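Local coordinates for protein angiotensin-converting enzyme (Anopheles gambiae, PDB 6S1Y) that is a zinc metalloprotease of the angiotensin-converting enzyme family, which probably cleaves dipeptides from the carboxyl ends of peptide substrates, at residues I211-P216 against M567-I572; L391-S396 against V502-F507; H508-A513 against V560-R565. One frame throughout, in Å; residues are numbered along the deposited sequence. Where two conformers were deposited one is given.

The chain passes through 211-216 on helix 203-233, and some 350 residues later 567-572, at the start of helix 570-575, comes back to that helix in contact 1, closing the widest of the three loops. Contacts 2 and 3 both nest inside it. Helix 381-395 supplies 391-396, and contact 2 closes when 502-507 packs against it. The next turns of helix 495-514, 508-513, open the short loop that contact 3 closes at 560-565, so contacts 2 and 3 run in series and no loops cross. One residue then separates contact 3 from 567-572. Helix 495-514 is thus shared by contacts 2 and 3, which join it to a zinc-site helix and to helix 554-562.

Contact 1: residues I211-P216 against M567-I572; sequences IEQIRP and MSADAI
Gln213 and Ala569 mark the closest backbone approach, with 7.6 Å between their CA atoms, so side chains and a water bridge the two segments. The Gln213 chain is extended beyond CG (chi2 176°) and lays its amide beside the Ala569 methyl, with NE2 4.0 Å from Ala569 CB. One water ties the polar groups together: it accepts from Gln213 NE2 at 2.9 Å and from Ala569 N at 2.8 Å. NE2 also makes a weak bond back to Asp209 O within its own helix. The second touch is apolar: Ile214 CD1 meets Ile572 CG2 at 4.2 Å. Next to Ala569, Ser568 OG accepts from Asp570 N at 3.1 Å, a nearly straight capping bond (165°) where the chain enters helix 570-575. The contact therefore joins helix 203-233 to the start of helix 570-575, where Leu573 also touches Gln213 and Ile214. Ile211 and Ile572 both touch residues of helices 495-514 and 431-447, Ile211 meeting Phe498 and Tyr436, and Ile572 meeting Phe505 and Leu432.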
loop_
_atom_site.group_PDB
_atom_site.type_symbol
_atom_site.label_atom_id
_atom_site.label_comp_id
_atom_site.label_asym_id
_atom_site.label_seq_id
_atom_site.Cartn_x
_atom_site.Cartn_y
_atom_site.Cartn_z
ATOM N N ILE A 211 -10.135 13.184 4.358
ATOM C CA ILE A 211 -9.186 13.493 5.431
ATOM C C ILE A 211 -9.855 14.330 6.510
ATOM O O ILE A 211 -9.633 14.109 7.705
ATOM C CB ILE A 211 -7.945 14.207 4.873
ATOM C CG1 ILE A 211 -6.918 13.186 4.392
ATOM C CG2 ILE A 211 -7.310 15.075 5.945
ATOM C CD1 ILE A 211 -6.281 12.334 5.534
ATOM N N GLU A 212 -10.695 15.294 6.115
ATOM C CA GLU A 212 -11.343 16.133 7.113
ATOM C C GLU A 212 -12.382 15.365 7.914
ATOM O O GLU A 212 -12.587 15.667 9.093
ATOM C CB GLU A 212 -11.980 17.361 6.449
ATOM C CG GLU A 212 -12.592 18.356 7.453
ATOM C CD GLU A 212 -11.621 18.787 8.567
ATOM O OE1 GLU A 212 -10.374 18.843 8.343
ATOM O OE2 GLU A 212 -12.122 19.049 9.680
ATOM N N GLN A 213 -13.043 14.370 7.311
ATOM C CA GLN A 213 -14.009 13.573 8.069
ATOM C C GLN A 213 -13.315 12.614 9.022
ATOM O O GLN A 213 -13.837 12.318 10.095
ATOM C CB GLN A 213 -14.908 12.767 7.136
ATOM C CG GLN A 213 -15.758 13.589 6.189
ATOM C CD GLN A 213 -16.531 12.701 5.247
ATOM O OE1 GLN A 213 -17.531 12.102 5.634
ATOM N NE2 GLN A 213 -16.048 12.567 4.020
ATOM N N ILE A 214 -12.156 12.090 8.619
ATOM C CA ILE A 214 -11.340 11.214 9.457
ATOM C C ILE A 214 -10.690 11.971 10.620
ATOM O O ILE A 214 -10.538 11.420 11.717
ATOM C CB ILE A 214 -10.300 10.563 8.523
ATOM C CG1 ILE A 214 -11.005 9.547 7.619
ATOM C CG2 ILE A 214 -9.146 9.936 9.270
ATOM C CD1 ILE A 214 -11.868 8.608 8.355
ATOM N N ARG A 215 -10.336 13.238 10.416
ATOM C CA ARG A 215 -9.473 13.950 11.356
ATOM C C ARG A 215 -9.954 13.900 12.802
ATOM O O ARG A 215 -9.128 13.624 13.685
ATOM C CB ARG A 215 -9.304 15.404 10.883
ATOM C CG ARG A 215 -8.369 16.241 11.745
ATOM C CD ARG A 215 -8.459 17.772 11.450
ATOM N NE ARG A 215 -9.847 18.233 11.485
ATOM C CZ ARG A 215 -10.545 18.419 12.611
ATOM N NH1 ARG A 215 -11.807 18.816 12.547
ATOM N NH2 ARG A 215 -9.987 18.201 13.792
ATOM N N PRO A 216 -11.229 14.127 13.125
ATOM C CA PRO A 216 -11.592 14.145 14.549
ATOM C C PRO A 216 -11.350 12.808 15.207
ATOM O O PRO A 216 -10.912 12.734 16.366
ATOM C CB PRO A 216 -13.086 14.528 14.540
ATOM C CG PRO A 216 -13.312 15.161 13.205
ATOM C CD PRO A 216 -12.388 14.407 12.266
ATOM N N MET A 567 -16.794 6.623 -4.032
ATOM C CA MET A 567 -16.024 6.472 -2.805
ATOM C C MET A 567 -16.661 7.308 -1.700
ATOM O O MET A 567 -17.012 8.478 -1.907
ATOM C CB MET A 567 -14.584 6.914 -3.052
ATOM C CG MET A 567 -13.720 7.079 -1.823
ATOM S SD MET A 567 -12.008 7.486 -2.288
ATOM C CE MET A 567 -12.073 9.289 -2.379
ATOM N N SER A 568 -16.831 6.695 -0.533
ATOM C CA SER A 568 -17.462 7.368 0.588
ATOM C C SER A 568 -16.838 6.866 1.871
ATOM O O SER A 568 -16.587 5.667 2.012
ATOM C CB SER A 568 -18.968 7.130 0.637
ATOM O OG SER A 568 -19.504 7.675 1.830
ATOM N N ALA A 569 -16.569 7.797 2.789
ATOM C CA ALA A 569 -16.050 7.464 4.111
ATOM C C ALA A 569 -17.122 6.986 5.080
ATOM O O ALA A 569 -16.793 6.734 6.248
ATOM C CB ALA A 569 -15.351 8.680 4.722
ATOM N N ASP A 570 -18.377 6.866 4.633
ATOM C CA ASP A 570 -19.460 6.419 5.507
ATOM C C ASP A 570 -19.110 5.090 6.160
ATOM O O ASP A 570 -19.200 4.940 7.386
ATOM C CB ASP A 570 -20.759 6.317 4.687
ATOM C CG ASP A 570 -21.944 5.756 5.478
ATOM O OD1 ASP A 570 -21.873 5.662 6.726
ATOM O OD2 ASP A 570 -22.967 5.420 4.827
ATOM N N ALA A 571 -18.665 4.125 5.350
ATOM C CA ALA A 571 -18.413 2.775 5.847
ATOM C C ALA A 571 -17.328 2.772 6.915
ATOM O O ALA A 571 -17.495 2.175 7.984
ATOM C CB ALA A 571 -18.030 1.842 4.693
ATOM N N ILE A 572 -16.211 3.446 6.652
ATOM C CA ILE A 572 -15.097 3.400 7.599
ATOM C C ILE A 572 -15.404 4.206 8.858
ATOM O O ILE A 572 -14.990 3.818 9.952
ATOM C CB ILE A 572 -13.784 3.873 6.934
ATOM C CG1 ILE A 572 -12.619 3.626 7.886
ATOM C CG2 ILE A 572 -13.839 5.330 6.542
ATOM C CD1 ILE A 572 -11.256 4.050 7.342
HETATM O O HOH W 1 -17.072 10.473 2.338
#

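Contact 2: residues L391-S396 against V502-F507; sequences LSLSVS and VIQFQF
Gln504 NE2, at the end of a buried side chain, is gripped by Asp389 OD2 and more weakly by Ser500 O, and this fixes the amide while its OE1 lies 4.0 Å from Leu393 CD1. In the Gln504 chain a chi1 of 74° tucks CG over the backbone, flanked by N and C, and the rest then runs out straight toward helix 381-395. The nearest CA atoms, those of Leu393 and Phe505, are 8.6 Å apart, so the two segments meet through side chains. Leu393 packs between the helices with both of its methyls, which meet the Phe505 ring at CE2, CD1 reaching also toward CD2 of the ring and CD2 toward CZ. CD1 of the leucine stands over a face of Phe505, 4.2 Å from the centroid and 25° off the ring normal, a CH-pi contact displaced toward the rim. CD2 of Leu393 is 3.8 Å from Phe505 CE2; both methyls lie on one side of the ring plane, CD1 over the face and CD2 beyond the CE2-CZ edge, and the two side chains run nearly perpendicular. Helix 381-395 also carries Glu385, which joins His357 and His361 of helix 349-368 in binding zinc, the HExxH-plus-glutamate arrangement of gluzincin metallopeptidases. The Gln504 side chain is about 10 Å from the metal, so the contact lies near the zinc site without touching it. At the end of the segment Ser396 OG donates to Leu393 O over 2.9 Å, approaching 41° above the carbonyl plane. Phe505 also meets Tyr575 edge-to-face, and the same tyrosine touches Leu393.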
loop_
_atom_site.group_PDB
_atom_site.type_symbol
_atom_site.label_atom_id
_atom_site.label_comp_id
_atom_site.label_asym_id
_atom_site.label_seq_id
_atom_site.Cartn_x
_atom_site.Cartn_y
_atom_site.Cartn_z
ATOM N N LEU A 391 -10.254 -9.189 2.666
ATOM C CA LEU A 391 -10.113 -10.461 3.364
ATOM C C LEU A 391 -9.499 -10.248 4.740
ATOM O O LEU A 391 -9.945 -10.848 5.724
ATOM C CB LEU A 391 -9.266 -11.457 2.563
ATOM C CG LEU A 391 -9.744 -11.917 1.185
ATOM C CD1 LEU A 391 -9.255 -13.341 0.878
ATOM C CD2 LEU A 391 -11.227 -11.823 1.063
ATOM N N SER A 392 -8.453 -9.413 4.826
ATOM C CA SER A 392 -7.789 -9.214 6.110
ATOM C C SER A 392 -8.747 -8.660 7.154
ATOM O O SER A 392 -8.594 -8.958 8.347
ATOM C CB SER A 392 -6.593 -8.272 5.961
ATOM O OG SER A 392 -5.536 -8.918 5.290
ATOM N N LEU A 393 -9.729 -7.849 6.738
ATOM C CA LEU A 393 -10.747 -7.385 7.688
ATOM C C LEU A 393 -11.513 -8.554 8.311
ATOM O O LEU A 393 -11.795 -8.541 9.509
ATOM C CB LEU A 393 -11.715 -6.409 7.010
ATOM C CG LEU A 393 -11.157 -4.992 6.799
ATOM C CD1 LEU A 393 -12.106 -4.118 5.988
ATOM C CD2 LEU A 393 -10.883 -4.312 8.115
ATOM N N SER A 394 -11.871 -9.571 7.515
ATOM C CA SER A 394 -12.550 -10.737 8.079
ATOM C C SER A 394 -11.590 -11.560 8.933
ATOM O O SER A 394 -11.946 -11.988 10.039
ATOM C CB SER A 394 -13.147 -11.620 6.970
ATOM O OG SER A 394 -14.318 -11.055 6.393
ATOM N N VAL A 395 -10.367 -11.780 8.431
ATOM C CA VAL A 395 -9.398 -12.607 9.134
ATOM C C VAL A 395 -9.073 -12.032 10.497
ATOM O O VAL A 395 -8.694 -12.766 11.416
ATOM C CB VAL A 395 -8.106 -12.753 8.306
ATOM C CG1 VAL A 395 -7.040 -13.377 9.165
ATOM C CG2 VAL A 395 -8.331 -13.593 7.079
ATOM N N SER A 396 -9.191 -10.708 10.652
ATOM C CA SER A 396 -8.772 -10.083 11.891
ATOM C C SER A 396 -9.784 -10.272 13.011
ATOM O O SER A 396 -9.417 -10.127 14.178
ATOM C CB SER A 396 -8.509 -8.599 11.656
ATOM O OG SER A 396 -9.717 -7.886 11.431
ATOM N N VAL A 502 -10.122 3.660 2.256
ATOM C CA VAL A 502 -11.518 4.086 2.284
ATOM C C VAL A 502 -12.437 3.014 1.681
ATOM O O VAL A 502 -13.366 2.525 2.336
ATOM C CB VAL A 502 -11.689 5.420 1.539
ATOM C CG1 VAL A 502 -13.175 5.827 1.553
ATOM C CG2 VAL A 502 -10.805 6.503 2.130
ATOM N N ILE A 503 -12.215 2.657 0.410
ATOM C CA ILE A 503 -13.214 1.834 -0.279
ATOM C C ILE A 503 -13.231 0.416 0.252
ATOM O O ILE A 503 -14.258 -0.267 0.160
ATOM C CB ILE A 503 -13.006 1.795 -1.812
ATOM C CG1 ILE A 503 -11.742 1.027 -2.182
ATOM C CG2 ILE A 503 -12.968 3.193 -2.358
ATOM C CD1 ILE A 503 -11.448 1.064 -3.661
ATOM N N GLN A 504 -12.119 -0.069 0.804
ATOM C CA GLN A 504 -12.153 -1.436 1.303
ATOM C C GLN A 504 -13.243 -1.613 2.354
ATOM O O GLN A 504 -13.756 -2.730 2.535
ATOM C CB GLN A 504 -10.796 -1.869 1.855
ATOM C CG GLN A 504 -10.395 -1.272 3.201
ATOM C CD GLN A 504 -8.969 -1.703 3.614
ATOM O OE1 GLN A 504 -8.779 -2.339 4.633
ATOM N NE2 GLN A 504 -7.985 -1.349 2.801
ATOM N N PHE A 505 -13.618 -0.548 3.070
ATOM C CA PHE A 505 -14.698 -0.709 4.045
ATOM C C PHE A 505 -16.061 -0.695 3.359
ATOM O O PHE A 505 -17.012 -1.310 3.855
ATOM C CB PHE A 505 -14.596 0.369 5.139
ATOM C CG PHE A 505 -13.377 0.203 6.022
ATOM C CD1 PHE A 505 -12.162 0.792 5.686
ATOM C CD2 PHE A 505 -13.437 -0.570 7.165
ATOM C CE1 PHE A 505 -11.035 0.609 6.491
ATOM C CE2 PHE A 505 -12.312 -0.759 7.964
ATOM C CZ PHE A 505 -11.119 -0.174 7.621
ATOM N N GLN A 506 -16.171 -0.006 2.217
ATOM C CA GLN A 506 -17.369 -0.130 1.389
ATOM C C GLN A 506 -17.510 -1.547 0.841
ATOM O O GLN A 506 -18.595 -2.129 0.887
ATOM C CB GLN A 506 -17.319 0.897 0.261
ATOM C CG GLN A 506 -17.278 2.332 0.762
ATOM C CD GLN A 506 -17.243 3.344 -0.338
ATOM O OE1 GLN A 506 -16.197 3.953 -0.617
ATOM N NE2 GLN A 506 -18.385 3.567 -0.969
ATOM N N PHE A 507 -16.415 -2.126 0.343
ATOM C CA PHE A 507 -16.427 -3.502 -0.150
ATOM C C PHE A 507 -16.746 -4.477 0.983
ATOM O O PHE A 507 -17.577 -5.383 0.830
ATOM C CB PHE A 507 -15.069 -3.846 -0.773
ATOM C CG PHE A 507 -14.719 -3.049 -2.018
ATOM C CD1 PHE A 507 -15.680 -2.361 -2.729
ATOM C CD2 PHE A 507 -13.422 -3.041 -2.493
ATOM C CE1 PHE A 507 -15.347 -1.673 -3.883
ATOM C CE2 PHE A 507 -13.078 -2.350 -3.646
ATOM C CZ PHE A 507 -14.037 -1.663 -4.340
#

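Contact 3: residues H508-A513 against V560-R565; sequences HRAACA and VLTGER
Ala510 packs directly onto the last turn of helix 554-562: its CB is 3.3 Å from Leu561 O, and the CA atoms of Ala510 and Thr562 are only 5.4 Å apart. Such closeness fits a methyl-sized side chain pressed against backbone. Around the same methyl stand Thr562 CA at 4.0 Å, Leu561 CG at 4.1 Å and Thr562 CG2, so carbon and one carbonyl oxygen make up the tight part. Thr562 CG2 faces Ala510 while OG1 serves its own chain, accepting from Glu564 N at 2.9 Å in an ST turn. Gly563 lies inside that turn with positive phi, where the helix ends and the chain swings away.

The other half of the contact is much looser. Arg509 bends at chi3 (66°), which brings its guanidinium beside Glu564, yet NH2 and Glu564 OE1 are 3.7 Å apart, a long salt bridge. The guanidinium and carboxylate planes are 67° apart, so no paired, flat arrangement forms. A water does the closer bridging: it accepts from Arg509 NH2 at 2.9 Å, lying in the guanidinium plane at its edge, and donates to Glu564 OE2 at 2.8 Å. Arg509 NH1 has further, weak long ion pairs with Asp570 and Glu574, so several acids probably share in balancing its charge. Leu561 carries the tight side inward, against Phe507 and Gln541, Leu542 and Met545 of helix 536-547. Helix 554-562 is thereby seated between helices 495-514 and 536-547, while the Cys512-Cys530 disulfide ties the former to the loop preceding the latter.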
loop_
_atom_site.group_PDB
_atom_site.type_symbol
_atom_site.label_atom_id
_atom_site.label_comp_id
_atom_site.label_asym_id
_atom_site.label_seq_id
_atom_site.Cartn_x
_atom_site.Cartn_y
_atom_site.Cartn_z
ATOM N N HIS A 508 -16.080 -4.312 2.132
ATOM C CA HIS A 508 -16.325 -5.187 3.278
ATOM C C HIS A 508 -17.785 -5.143 3.710
ATOM O O HIS A 508 -18.376 -6.179 4.031
ATOM C CB HIS A 508 -15.411 -4.770 4.430
ATOM C CG HIS A 508 -15.597 -5.548 5.701
ATOM N ND1 HIS A 508 -15.280 -6.880 5.811
ATOM C CD2 HIS A 508 -16.008 -5.160 6.930
ATOM C CE1 HIS A 508 -15.495 -7.288 7.047
ATOM N NE2 HIS A 508 -15.944 -6.264 7.745
ATOM N N ARG A 509 -18.373 -3.949 3.755
ATOM C CA ARG A 509 -19.763 -3.824 4.172
ATOM C C ARG A 509 -20.681 -4.567 3.211
ATOM O O ARG A 509 -21.599 -5.274 3.643
ATOM C CB ARG A 509 -20.152 -2.350 4.245
ATOM C CG ARG A 509 -21.643 -2.097 4.530
ATOM C CD ARG A 509 -21.928 -0.648 4.879
ATOM N NE ARG A 509 -21.676 0.247 3.763
ATOM C CZ ARG A 509 -21.771 1.569 3.828
ATOM N NH1 ARG A 509 -22.119 2.157 4.972
ATOM N NH2 ARG A 509 -21.515 2.303 2.751
ATOM N N ALA A 510 -20.447 -4.414 1.908
ATOM C CA ALA A 510 -21.265 -5.099 0.919
ATOM C C ALA A 510 -21.097 -6.607 1.011
ATOM O O ALA A 510 -22.072 -7.356 0.895
ATOM C CB ALA A 510 -20.904 -4.598 -0.480
ATOM N N ALA A 511 -19.877 -7.081 1.241
ATOM C CA ALA A 511 -19.676 -8.525 1.287
ATOM C C ALA A 511 -20.278 -9.133 2.544
ATOM O O ALA A 511 -20.802 -10.255 2.503
ATOM C CB ALA A 511 -18.184 -8.858 1.195
ATOM N N CYS A 512 -20.179 -8.429 3.677
ATOM C CA CYS A 512 -20.812 -8.909 4.899
ATOM C C CYS A 512 -22.327 -8.941 4.743
ATOM O O CYS A 512 -22.981 -9.892 5.175
ATOM C CB CYS A 512 -20.403 -8.030 6.081
ATOM S SG CYS A 512 -18.608 -8.015 6.381
ATOM N N ALA A 513 -22.904 -7.916 4.118
ATOM C CA ALA A 513 -24.336 -7.928 3.841
ATOM C C ALA A 513 -24.735 -9.189 3.070
ATOM O O ALA A 513 -25.630 -9.940 3.486
ATOM C CB ALA A 513 -24.709 -6.676 3.050
ATOM N N VAL A 560 -21.121 -2.817 -9.080
ATOM C CA VAL A 560 -21.357 -4.251 -9.223
ATOM C C VAL A 560 -21.392 -4.931 -7.865
ATOM O O VAL A 560 -22.157 -5.884 -7.639
ATOM C CB VAL A 560 -20.279 -4.875 -10.130
ATOM C CG1 VAL A 560 -20.191 -6.394 -9.914
ATOM C CG2 VAL A 560 -20.553 -4.546 -11.575
ATOM N N LEU A 561 -20.537 -4.488 -6.953
ATOM C CA LEU A 561 -20.461 -5.111 -5.637
ATOM C C LEU A 561 -21.254 -4.375 -4.572
ATOM O O LEU A 561 -21.779 -5.016 -3.659
ATOM C CB LEU A 561 -19.004 -5.199 -5.190
ATOM C CG LEU A 561 -18.780 -5.749 -3.790
ATOM C CD1 LEU A 561 -19.434 -7.079 -3.626
ATOM C CD2 LEU A 561 -17.294 -5.847 -3.544
ATOM N N THR A 562 -21.366 -3.056 -4.671
ATOM C CA THR A 562 -21.906 -2.251 -3.586
ATOM C C THR A 562 -23.231 -1.580 -3.902
ATOM O O THR A 562 -23.880 -1.080 -2.975
ATOM C CB THR A 562 -20.901 -1.151 -3.195
ATOM O OG1 THR A 562 -20.941 -0.088 -4.152
ATOM C CG2 THR A 562 -19.490 -1.708 -3.144
ATOM N N GLY A 563 -23.647 -1.530 -5.167
ATOM C CA GLY A 563 -24.796 -0.732 -5.525
ATOM C C GLY A 563 -24.573 0.760 -5.431
ATOM O O GLY A 563 -25.486 1.536 -5.733
ATOM N N GLU A 564 -23.391 1.185 -5.023
ATOM C CA GLU A 564 -23.034 2.587 -4.977
ATOM C C GLU A 564 -21.984 2.841 -6.045
ATOM O O GLU A 564 -21.286 1.926 -6.492
ATOM C CB GLU A 564 -22.509 2.983 -3.601
ATOM C CG GLU A 564 -23.553 2.927 -2.500
ATOM C CD GLU A 564 -22.936 3.095 -1.127
ATOM O OE1 GLU A 564 -21.802 2.574 -0.914
ATOM O OE2 GLU A 564 -23.590 3.743 -0.277
ATOM N N ARG A 565 -21.884 4.097 -6.449
ATOM C CA ARG A 565 -20.991 4.485 -7.527
ATOM C C ARG A 565 -19.955 5.506 -7.083
ATOM O O ARG A 565 -19.263 6.074 -7.933
ATOM C CB ARG A 565 -21.811 5.025 -8.700
ATOM C CG ARG A 565 -22.893 4.044 -9.166
ATOM C CD ARG A 565 -23.782 4.632 -10.246
ATOM N NE ARG A 565 -23.023 5.412 -11.219
ATOM C CZ ARG A 565 -22.366 4.884 -12.252
ATOM N NH1 ARG A 565 -22.360 3.570 -12.456
ATOM N NH2 ARG A 565 -21.707 5.677 -13.077
HETATM O O HOH W 2 -21.816 4.918 1.572
#